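Local coordinates for envelopment polyprotein (Bovine Schmallenberg virus BH80/Germany/2011, PDB 7A56) that probably drives fusion of the viral envelope with a host-cell membrane during entry, as a class II fusion glycoprotein captured here in its postfusion form, at residues A113-L118 and Y190-I195; D236-I241 and M324-K329; R107-K112 and K198-C203. All coordinates share one frame; numbering follows the deposited sequence.

Contact 1: A113-L118 and Y190-I195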
loop_
_atom_site.group_PDB
_atom_site.type_symbol
_atom_site.label_atom_id
_atom_site.label_comp_id
_atom_site.label_asym_id
_atom_site.label_seq_id
_atom_site.Cartn_x
_atom_site.Cartn_y
_atom_site.Cartn_z
ATOM N N ALA A 113 -8.154 -3.710 -11.716
ATOM C CA ALA A 113 -6.967 -3.534 -12.550
ATOM C C ALA A 113 -6.835 -4.750 -13.485
ATOM O O ALA A 113 -7.455 -5.810 -13.274
ATOM C CB ALA A 113 -5.698 -3.343 -11.693
ATOM N N SER A 114 -6.093 -4.540 -14.573
ATOM C CA SER A 114 -5.767 -5.604 -15.498
ATOM C C SER A 114 -4.581 -6.397 -14.954
ATOM O O SER A 114 -3.725 -5.874 -14.229
ATOM C CB SER A 114 -5.406 -5.053 -16.890
ATOM O OG SER A 114 -6.398 -4.087 -17.294
ATOM N N TYR A 115 -4.534 -7.673 -15.321
ATOM C CA TYR A 115 -3.423 -8.558 -14.967
ATOM C C TYR A 115 -3.010 -9.343 -16.196
ATOM O O TYR A 115 -3.819 -9.589 -17.106
ATOM C CB TYR A 115 -3.810 -9.531 -13.826
ATOM C CG TYR A 115 -3.920 -8.850 -12.464
ATOM C CD1 TYR A 115 -4.958 -7.907 -12.190
ATOM C CD2 TYR A 115 -3.001 -9.127 -11.451
ATOM C CE1 TYR A 115 -5.019 -7.283 -10.944
ATOM C CE2 TYR A 115 -3.059 -8.542 -10.219
ATOM C CZ TYR A 115 -4.100 -7.592 -9.965
ATOM O OH TYR A 115 -4.158 -6.953 -8.745
ATOM N N ARG A 116 -1.742 -9.788 -16.183
ATOM C CA ARG A 116 -1.228 -10.587 -17.286
ATOM C C ARG A 116 -0.566 -11.874 -16.795
ATOM O O ARG A 116 0.074 -11.948 -15.733
ATOM C CB ARG A 116 -0.234 -9.830 -18.174
ATOM C CG ARG A 116 0.974 -9.364 -17.482
ATOM C CD ARG A 116 1.983 -8.815 -18.497
ATOM N NE ARG A 116 3.116 -8.206 -17.800
ATOM C CZ ARG A 116 4.293 -8.795 -17.621
ATOM N NH1 ARG A 116 5.266 -8.164 -16.965
ATOM N NH2 ARG A 116 4.513 -10.007 -18.122
ATOM N N PHE A 117 -0.733 -12.892 -17.620
ATOM C CA PHE A 117 -0.329 -14.221 -17.217
ATOM C C PHE A 117 1.192 -14.304 -17.190
ATOM O O PHE A 117 1.861 -13.888 -18.152
ATOM C CB PHE A 117 -0.911 -15.254 -18.164
ATOM C CG PHE A 117 -0.316 -16.622 -17.958
ATOM C CD1 PHE A 117 -0.783 -17.457 -16.955
ATOM C CD2 PHE A 117 0.722 -17.062 -18.773
ATOM C CE1 PHE A 117 -0.204 -18.734 -16.790
ATOM C CE2 PHE A 117 1.270 -18.293 -18.584
ATOM C CZ PHE A 117 0.781 -19.122 -17.611
ATOM N N LEU A 118 1.733 -14.837 -16.083
ATOM C CA LEU A 118 3.173 -15.092 -15.955
ATOM C C LEU A 118 3.561 -16.560 -16.146
ATOM O O LEU A 118 4.405 -16.841 -16.993
ATOM C CB LEU A 118 3.700 -14.627 -14.588
ATOM C CG LEU A 118 3.527 -13.143 -14.278
ATOM C CD1 LEU A 118 4.219 -12.921 -12.922
ATOM C CD2 LEU A 118 4.087 -12.268 -15.380
ATOM N N TYR A 190 -0.256 -14.443 -12.155
ATOM C CA TYR A 190 -0.461 -13.212 -12.913
ATOM C C TYR A 190 0.164 -12.013 -12.209
ATOM O O TYR A 190 0.272 -11.969 -10.984
ATOM C CB TYR A 190 -1.938 -12.894 -13.071
ATOM C CG TYR A 190 -2.702 -13.982 -13.797
ATOM C CD1 TYR A 190 -3.185 -15.083 -13.113
ATOM C CD2 TYR A 190 -3.005 -13.848 -15.141
ATOM C CE1 TYR A 190 -3.903 -16.085 -13.780
ATOM C CE2 TYR A 190 -3.736 -14.810 -15.808
ATOM C CZ TYR A 190 -4.188 -15.917 -15.113
ATOM O OH TYR A 190 -4.951 -16.860 -15.765
ATOM N N LYS A 191 0.564 -11.030 -13.009
ATOM C CA LYS A 191 1.106 -9.773 -12.514
ATOM C C LYS A 191 0.174 -8.617 -12.917
ATOM O O LYS A 191 -0.321 -8.583 -14.054
ATOM C CB LYS A 191 2.488 -9.534 -13.094
ATOM C CG LYS A 191 3.235 -8.395 -12.428
ATOM C CD LYS A 191 4.602 -8.250 -13.111
ATOM C CE LYS A 191 5.485 -7.294 -12.340
ATOM N NZ LYS A 191 6.913 -7.246 -12.858
ATOM N N LYS A 192 0.047 -7.628 -12.034
ATOM C CA LYS A 192 -0.758 -6.410 -12.354
ATOM C C LYS A 192 -0.128 -5.680 -13.543
ATOM O O LYS A 192 1.097 -5.496 -13.588
ATOM C CB LYS A 192 -0.800 -5.517 -11.115
ATOM C CG LYS A 192 -1.686 -4.222 -11.259
ATOM C CD LYS A 192 -2.088 -3.679 -9.870
ATOM C CE LYS A 192 -0.886 -3.184 -9.125
ATOM N NZ LYS A 192 -1.156 -3.037 -7.654
ATOM N N SER A 193 -0.957 -5.337 -14.555
ATOM C CA SER A 193 -0.479 -4.794 -15.825
ATOM C C SER A 193 -1.211 -3.505 -16.209
ATOM O O SER A 193 -1.328 -3.192 -17.402
ATOM C CB SER A 193 -0.601 -5.844 -16.941
ATOM O OG SER A 193 -1.961 -6.264 -17.137
ATOM N N SER A 194 -1.708 -2.761 -15.214
ATOM C CA SER A 194 -2.310 -1.437 -15.396
ATOM C C SER A 194 -2.238 -0.723 -14.052
ATOM O O SER A 194 -1.940 -1.330 -13.014
ATOM C CB SER A 194 -3.766 -1.516 -15.870
ATOM O OG SER A 194 -4.592 -1.980 -14.813
ATOM N N ILE A 195 -2.492 0.579 -14.068
ATOM C CA ILE A 195 -2.829 1.220 -12.803
ATOM C C ILE A 195 -4.174 0.666 -12.322
ATOM O O ILE A 195 -5.001 0.164 -13.113
ATOM C CB ILE A 195 -2.867 2.752 -12.988
ATOM C CG1 ILE A 195 -2.939 3.484 -11.633
ATOM C CG2 ILE A 195 -3.986 3.115 -13.962
ATOM C CD1 ILE A 195 -2.616 5.022 -11.698
HETATM O O HOH W 1 -3.218 -7.768 -19.611
#

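Contact 2: D236-I241 and M324-K329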
loop_
_atom_site.group_PDB
_atom_site.type_symbol
_atom_site.label_atom_id
_atom_site.label_comp_id
_atom_site.label_asym_id
_atom_site.label_seq_id
_atom_site.Cartn_x
_atom_site.Cartn_y
_atom_site.Cartn_z
ATOM N N ASP A 236 -4.090 2.399 -3.590
ATOM C CA ASP A 236 -3.096 1.404 -3.983
ATOM C C ASP A 236 -3.423 0.144 -3.144
ATOM O O ASP A 236 -2.764 -0.236 -2.203
ATOM C CB ASP A 236 -1.690 1.961 -3.769
ATOM C CG ASP A 236 -0.621 0.965 -4.191
ATOM O OD1 ASP A 236 -0.970 0.117 -5.047
ATOM O OD2 ASP A 236 0.524 1.012 -3.669
ATOM N N SER A 237 -4.517 -0.508 -3.498
ATOM C CA SER A 237 -5.189 -1.537 -2.712
ATOM C C SER A 237 -4.977 -2.925 -3.328
ATOM O O SER A 237 -5.033 -3.922 -2.608
ATOM C CB SER A 237 -6.717 -1.240 -2.598
ATOM O OG SER A 237 -7.483 -1.258 -3.895
ATOM N N MET A 238 -4.642 -2.987 -4.571
ATOM C CA MET A 238 -4.693 -4.287 -5.248
ATOM C C MET A 238 -3.294 -4.906 -5.371
ATOM O O MET A 238 -2.315 -4.193 -5.529
ATOM C CB MET A 238 -5.312 -4.112 -6.629
ATOM C CG MET A 238 -6.905 -3.654 -6.484
ATOM S SD MET A 238 -7.594 -3.734 -8.059
ATOM C CE MET A 238 -7.802 -5.518 -8.440
ATOM N N PRO A 239 -3.219 -6.228 -5.279
ATOM C CA PRO A 239 -1.921 -6.900 -5.161
ATOM C C PRO A 239 -1.130 -6.867 -6.461
ATOM O O PRO A 239 -1.684 -6.868 -7.559
ATOM C CB PRO A 239 -2.300 -8.348 -4.800
ATOM C CG PRO A 239 -3.648 -8.539 -5.377
ATOM C CD PRO A 239 -4.345 -7.163 -5.087
ATOM N N ASN A 240 0.191 -6.896 -6.335
ATOM C CA ASN A 240 0.994 -6.838 -7.556
ATOM C C ASN A 240 1.050 -8.191 -8.255
ATOM O O ASN A 240 0.978 -8.266 -9.483
ATOM C CB ASN A 240 2.398 -6.352 -7.226
ATOM C CG ASN A 240 2.714 -5.088 -7.963
ATOM O OD1 ASN A 240 2.096 -4.019 -7.719
ATOM N ND2 ASN A 240 3.629 -5.198 -8.925
ATOM N N ILE A 241 1.142 -9.259 -7.492
ATOM C CA ILE A 241 1.182 -10.609 -8.056
ATOM C C ILE A 241 0.116 -11.430 -7.358
ATOM O O ILE A 241 -0.071 -11.325 -6.148
ATOM C CB ILE A 241 2.584 -11.249 -7.903
ATOM C CG1 ILE A 241 3.549 -10.518 -8.846
ATOM C CG2 ILE A 241 2.563 -12.781 -8.254
ATOM C CD1 ILE A 241 4.974 -10.903 -8.742
ATOM N N MET A 324 -6.442 -10.076 -18.660
ATOM C CA MET A 324 -7.341 -10.511 -17.588
ATOM C C MET A 324 -7.720 -9.303 -16.731
ATOM O O MET A 324 -6.934 -8.393 -16.657
ATOM C CB MET A 324 -6.664 -11.557 -16.690
ATOM C CG MET A 324 -7.692 -12.137 -15.760
ATOM S SD MET A 324 -7.157 -13.305 -14.550
ATOM C CE MET A 324 -6.050 -12.364 -13.565
ATOM N N GLU A 325 -8.851 -9.323 -16.018
ATOM C CA GLU A 325 -9.272 -8.211 -15.151
ATOM C C GLU A 325 -9.699 -8.729 -13.782
ATOM O O GLU A 325 -10.424 -9.726 -13.689
ATOM C CB GLU A 325 -10.411 -7.430 -15.790
ATOM C CG GLU A 325 -10.873 -6.237 -14.950
ATOM C CD GLU A 325 -11.715 -5.241 -15.738
ATOM O OE1 GLU A 325 -12.915 -5.059 -15.389
ATOM O OE2 GLU A 325 -11.161 -4.627 -16.684
ATOM N N VAL A 326 -9.191 -8.099 -12.724
ATOM C CA VAL A 326 -9.544 -8.453 -11.358
ATOM C C VAL A 326 -10.278 -7.261 -10.727
ATOM O O VAL A 326 -9.898 -6.087 -10.932
ATOM C CB VAL A 326 -8.316 -8.851 -10.532
ATOM C CG1 VAL A 326 -8.668 -9.167 -9.043
ATOM C CG2 VAL A 326 -7.583 -10.076 -11.269
ATOM N N HIS A 327 -11.322 -7.586 -9.952
ATOM C CA HIS A 327 -12.126 -6.594 -9.207
ATOM C C HIS A 327 -11.890 -6.809 -7.723
ATOM O O HIS A 327 -11.727 -7.953 -7.282
ATOM C CB HIS A 327 -13.604 -6.761 -9.519
ATOM C CG HIS A 327 -13.960 -6.401 -10.918
ATOM N ND1 HIS A 327 -15.240 -6.500 -11.409
ATOM C CD2 HIS A 327 -13.212 -5.889 -11.924
ATOM C CE1 HIS A 327 -15.271 -6.070 -12.656
ATOM N NE2 HIS A 327 -14.048 -5.713 -13.002
ATOM N N LYS A 328 -11.795 -5.706 -6.964
ATOM C CA LYS A 328 -11.637 -5.751 -5.517
ATOM C C LYS A 328 -12.838 -5.047 -4.872
ATOM O O LYS A 328 -13.147 -3.897 -5.210
ATOM C CB LYS A 328 -10.356 -5.062 -5.038
ATOM C CG LYS A 328 -10.163 -5.223 -3.520
ATOM C CD LYS A 328 -8.886 -4.590 -2.990
ATOM C CE LYS A 328 -8.859 -4.663 -1.461
ATOM N NZ LYS A 328 -8.523 -6.060 -0.945
ATOM N N LYS A 329 -13.473 -5.754 -3.928
ATOM C CA LYS A 329 -14.444 -5.180 -3.012
ATOM C C LYS A 329 -13.725 -4.406 -1.917
ATOM O O LYS A 329 -12.787 -4.899 -1.279
ATOM C CB LYS A 329 -15.295 -6.283 -2.395
ATOM C CG LYS A 329 -16.072 -7.064 -3.422
ATOM C CD LYS A 329 -17.103 -7.986 -2.788
ATOM C CE LYS A 329 -16.801 -9.469 -3.103
ATOM N NZ LYS A 329 -17.925 -10.382 -2.715
HETATM O O HOH W 2 -6.200 -6.622 -2.066
#

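Contact 3: R107-K112 and K198-C203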
loop_
_atom_site.group_PDB
_atom_site.type_symbol
_atom_site.label_atom_id
_atom_site.label_comp_id
_atom_site.label_asym_id
_atom_site.label_seq_id
_atom_site.Cartn_x
_atom_site.Cartn_y
_atom_site.Cartn_z
ATOM N N ARG A 107 -24.629 3.381 -6.564
ATOM C CA ARG A 107 -25.046 2.109 -7.115
ATOM C C ARG A 107 -23.873 1.137 -7.263
ATOM O O ARG A 107 -24.059 -0.058 -7.093
ATOM C CB ARG A 107 -25.727 2.302 -8.461
ATOM C CG ARG A 107 -26.185 0.949 -9.062
ATOM C CD ARG A 107 -27.253 1.089 -10.088
ATOM N NE ARG A 107 -27.405 -0.160 -10.823
ATOM C CZ ARG A 107 -28.126 -1.211 -10.447
ATOM N NH1 ARG A 107 -28.822 -1.213 -9.290
ATOM N NH2 ARG A 107 -28.145 -2.280 -11.263
ATOM N N ARG A 108 -22.686 1.627 -7.568
ATOM C CA ARG A 108 -21.551 0.695 -7.666
ATOM C C ARG A 108 -20.283 1.375 -7.189
ATOM O O ARG A 108 -20.030 2.547 -7.492
ATOM C CB ARG A 108 -21.419 0.179 -9.100
ATOM C CG ARG A 108 -20.164 -0.741 -9.309
ATOM C CD ARG A 108 -20.174 -1.270 -10.778
ATOM N NE ARG A 108 -19.874 -0.176 -11.711
ATOM C CZ ARG A 108 -20.735 0.339 -12.587
ATOM N NH1 ARG A 108 -21.963 -0.151 -12.684
ATOM N NH2 ARG A 108 -20.348 1.339 -13.382
ATOM N N VAL A 109 -19.506 0.659 -6.371
ATOM C CA VAL A 109 -18.141 1.056 -6.050
ATOM C C VAL A 109 -17.305 -0.215 -6.128
ATOM O O VAL A 109 -17.558 -1.165 -5.376
ATOM C CB VAL A 109 -17.976 1.651 -4.650
ATOM C CG1 VAL A 109 -16.496 1.887 -4.422
ATOM C CG2 VAL A 109 -18.777 3.009 -4.466
ATOM N N ILE A 110 -16.315 -0.230 -7.008
ATOM C CA ILE A 110 -15.316 -1.332 -7.003
ATOM C C ILE A 110 -13.967 -0.776 -7.435
ATOM O O ILE A 110 -13.893 0.254 -8.111
ATOM C CB ILE A 110 -15.661 -2.484 -7.944
ATOM C CG1 ILE A 110 -15.713 -1.951 -9.348
ATOM C CG2 ILE A 110 -16.963 -3.161 -7.567
ATOM C CD1 ILE A 110 -15.450 -3.025 -10.332
ATOM N N ASN A 111 -12.882 -1.449 -7.028
ATOM C CA ASN A 111 -11.594 -1.111 -7.613
ATOM C C ASN A 111 -11.251 -2.222 -8.620
ATOM O O ASN A 111 -11.749 -3.347 -8.526
ATOM C CB ASN A 111 -10.483 -0.954 -6.540
ATOM C CG ASN A 111 -10.488 0.428 -5.844
ATOM O OD1 ASN A 111 -10.940 1.410 -6.409
ATOM N ND2 ASN A 111 -9.929 0.495 -4.647
ATOM N N LYS A 112 -10.471 -1.890 -9.634
ATOM C CA LYS A 112 -10.162 -2.937 -10.616
ATOM C C LYS A 112 -8.821 -2.645 -11.249
ATOM O O LYS A 112 -8.391 -1.484 -11.312
ATOM C CB LYS A 112 -11.230 -3.038 -11.721
ATOM C CG LYS A 112 -11.369 -1.824 -12.573
ATOM C CD LYS A 112 -12.567 -1.973 -13.561
ATOM C CE LYS A 112 -12.817 -0.672 -14.347
ATOM N NZ LYS A 112 -14.060 -0.697 -15.197
ATOM N N LYS A 198 -10.738 3.296 -9.750
ATOM C CA LYS A 198 -12.059 3.189 -9.168
ATOM C C LYS A 198 -13.108 3.166 -10.259
ATOM O O LYS A 198 -12.963 3.802 -11.307
ATOM C CB LYS A 198 -12.343 4.403 -8.264
ATOM C CG LYS A 198 -11.262 4.604 -7.250
ATOM C CD LYS A 198 -11.584 5.790 -6.409
ATOM C CE LYS A 198 -10.418 5.997 -5.490
ATOM N NZ LYS A 198 -9.306 6.873 -6.146
ATOM N N ASP A 199 -14.176 2.412 -10.011
ATOM C CA ASP A 199 -15.338 2.392 -10.882
ATOM C C ASP A 199 -16.552 2.712 -9.998
ATOM O O ASP A 199 -16.972 1.860 -9.199
ATOM C CB ASP A 199 -15.429 1.014 -11.553
ATOM C CG ASP A 199 -16.665 0.854 -12.450
ATOM O OD1 ASP A 199 -17.433 1.817 -12.649
ATOM O OD2 ASP A 199 -16.868 -0.263 -12.972
ATOM N N VAL A 200 -17.083 3.942 -10.114
ATOM C CA VAL A 200 -18.128 4.440 -9.209
ATOM C C VAL A 200 -19.299 4.906 -10.053
ATOM O O VAL A 200 -19.130 5.695 -11.001
ATOM C CB VAL A 200 -17.630 5.581 -8.287
ATOM C CG1 VAL A 200 -18.774 6.150 -7.399
ATOM C CG2 VAL A 200 -16.497 5.086 -7.416
ATOM N N GLU A 201 -20.483 4.409 -9.716
ATOM C CA GLU A 201 -21.696 4.860 -10.359
ATOM C C GLU A 201 -22.643 5.365 -9.293
ATOM O O GLU A 201 -22.866 4.697 -8.271
ATOM C CB GLU A 201 -22.316 3.720 -11.161
ATOM C CG GLU A 201 -23.660 4.107 -11.869
ATOM C CD GLU A 201 -24.336 2.866 -12.449
ATOM O OE1 GLU A 201 -24.294 1.802 -11.788
ATOM O OE2 GLU A 201 -24.867 2.940 -13.561
ATOM N N VAL A 202 -23.281 6.502 -9.574
ATOM C CA VAL A 202 -24.193 7.110 -8.601
ATOM C C VAL A 202 -25.499 7.424 -9.303
ATOM O O VAL A 202 -25.519 7.685 -10.509
ATOM C CB VAL A 202 -23.609 8.393 -7.974
ATOM C CG1 VAL A 202 -22.288 8.085 -7.275
ATOM C CG2 VAL A 202 -23.465 9.472 -9.018
ATOM N N CYS A 203 -26.614 7.323 -8.558
ATOM C CA CYS A 203 -27.936 7.476 -9.145
ATOM C C CYS A 203 -28.752 8.482 -8.345
ATOM O O CYS A 203 -28.591 8.619 -7.132
ATOM C CB CYS A 203 -28.783 6.170 -9.182
ATOM S SG CYS A 203 -27.937 4.804 -10.071
HETATM O O HOH W 3 -22.592 1.641 -15.767
#

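Contact 1: A113-L118 and Y190-I195
Tyr-115, Arg-116 and Phe-117 pair with Lys-192, Lys-191 and Tyr-190 as antiparallel strands whose axes come within 4.4 Å at 145°. The middle pair is the hydrogen-bonded one: Arg-116 N reaches Lys-191 O at 2.8 Å and Lys-191 N returns to Arg-116 O. Pairing persists past Lys-192, where Ser-193 N meets Ser-114 O in a nearly linear bond. Ser-194 then substitutes its side chain for a backbone acceptor: OG accepts from Ser-114 N at 3.0 Å and donates to Ile-195 O, so both bonds fix its rotation. On the sheet face carrying the aromatics, CA of Lys-192 lies over one face of the Tyr-115 ring, toward its rim, a CH-pi contact 3.9 Å from the ring centroid. Phe-117 directs an edge at the Tyr-190 face in a T-shaped pair, planes at 77°, while Phe-117 CB touches Tyr-190 CE2 at 3.7 Å. On the other face Arg-116 CG sits between the backbone N and the carbonyl carbon (chi1 61°), and the extended chain beyond it carries the guanidinium out alongside Lys-191, NH1 4.5 Å from Lys-191 NZ. These like charges probably coexist because Arg-116 forms a salt bridge to Glu-311 of the second subunit and Lys-191 one to Asp-256. Strand 98-134 is flanked here by strand 187-192, which pairs in turn with strand 241-245; Ile-242 of that strand packs on both tyrosines, and Ser-114 OG bonds to Asp-394 of the second subunit.

Contact 2: D236-I241 and M324-K329
Near the middle of the elongated chain of this class II fusion protein, where strand 325-328 pairs with strand 98-134, the loop leading into strand 241-245 packs Ser-237 and Met-238 against Val-326 and Lys-328. The contact is small, burying 206 Å² in all, and its closest backbone approach puts the CA atoms of Met-238 and Lys-328 7.1 Å apart, too wide for strand pairing. Side chains and one water therefore bridge the gap. Val-326 and Lys-328, two residues apart on the strand, both send their CB toward the loop. Met-238 and Lys-328 run antiparallel to one another as side chains, with Met-238 CG 4.0 Å from Lys-328 CB. A bend at chi3 (74°) then carries the methyl group to Val-326, where CE lies 3.8 Å from Val-326 CG1 and rests against the Val-326 carbonyl oxygen. Lys-328 is extended as far as CE, which lays its CD beside Ser-237 OG at 3.7 Å, a carbon-to-oxygen contact; that hydroxyl is hydrogen-bonded to Asn-111 ND2. The loop is further held by Glu-196, whose OE1 accepts from both Ser-237 N and Met-238 N. At chi4 (76°) the lysine chain turns, and the ammonium group finds Thr-315 OG1 and a water. That water joins the segments: it accepts from Lys-328 NZ at 2.6 Å and donates to Ser-237 O at 3.0 Å.

Contact 3: R107-K112 and K198-C203
Lys-198 opens an antiparallel strand pair, axes 4.6 Å apart at 172°, that is interrupted by a classic beta bulge where Arg-107 and Arg-108 both face Glu-201. Its chain runs alongside Asn-111, whose OD1 sits 3.3 Å from Lys-198 CG; the polar ends part, Lys-198 NZ to Ile-233 O and Asn-111 ND2 to Ser-237 OG. Asp-199 exchanges two backbone bonds with Ile-110 and lays its CB against Ile-110 CG1 at 3.7 Å. Its carboxylate faces two cations, Arg-108 and Lys-112. Arg-108 NH2 donates to Asp-199 OD1 at 3.0 Å, reaching the syn side of the oxygen, which lies in the guanidinium plane, and NE adds a weak bond to the same atom. The bend of Arg-108 at chi3 (70°) turns its guanidinium toward Asp-199 to make this possible. Lys-112 NZ approaches Asp-199 OD2 in a long salt bridge. Val-200 turns to the other face, beside its cross-strand partner Val-109, and its CA touches Arg-108 O. Glu-201 closes the charge network: its CB lies over one face of the Arg-108 guanidinium, while OE1 is 3.2 Å from Arg-108 NH1 but well out of the guanidinium plane, so that pair is electrostatic only. Arg-107 NE joins the same OE1 in a long salt bridge. In the bulge, Glu-201 O receives Arg-108 N at 3.2 Å and, at a poor 125° angle and hence weakly, Arg-107 N. Val-202 continues the strand by backbone bonding to Ser-213 on its far side. Cys-203, in a disulfide with Cys-212 of strand 209-214, brings SG to 3.7 Å from Arg-107 CB.

Strand 98-134 unites the three contacts. It contributes a segment to contacts 3 and 1, whose first segments adjoin in sequence and whose centres lie about 20 Å apart, and strand 325-328 of contact 2 pairs with it. Contact 2 lies about 8 Å from contact 1 and 15 Å from contact 3, centre to centre. Along the chain, contact 1 is nested inside the loop closed by contact 3, and contact 2 opens after both. Strand 98-134 thus has three partners along its length, the successive strands 187-192 and 197-206 and strand 325-328. Hydrogen bonds such as Tyr-115 OH to Pro-239 O add loop 236-241, in the middle of the elongated chain.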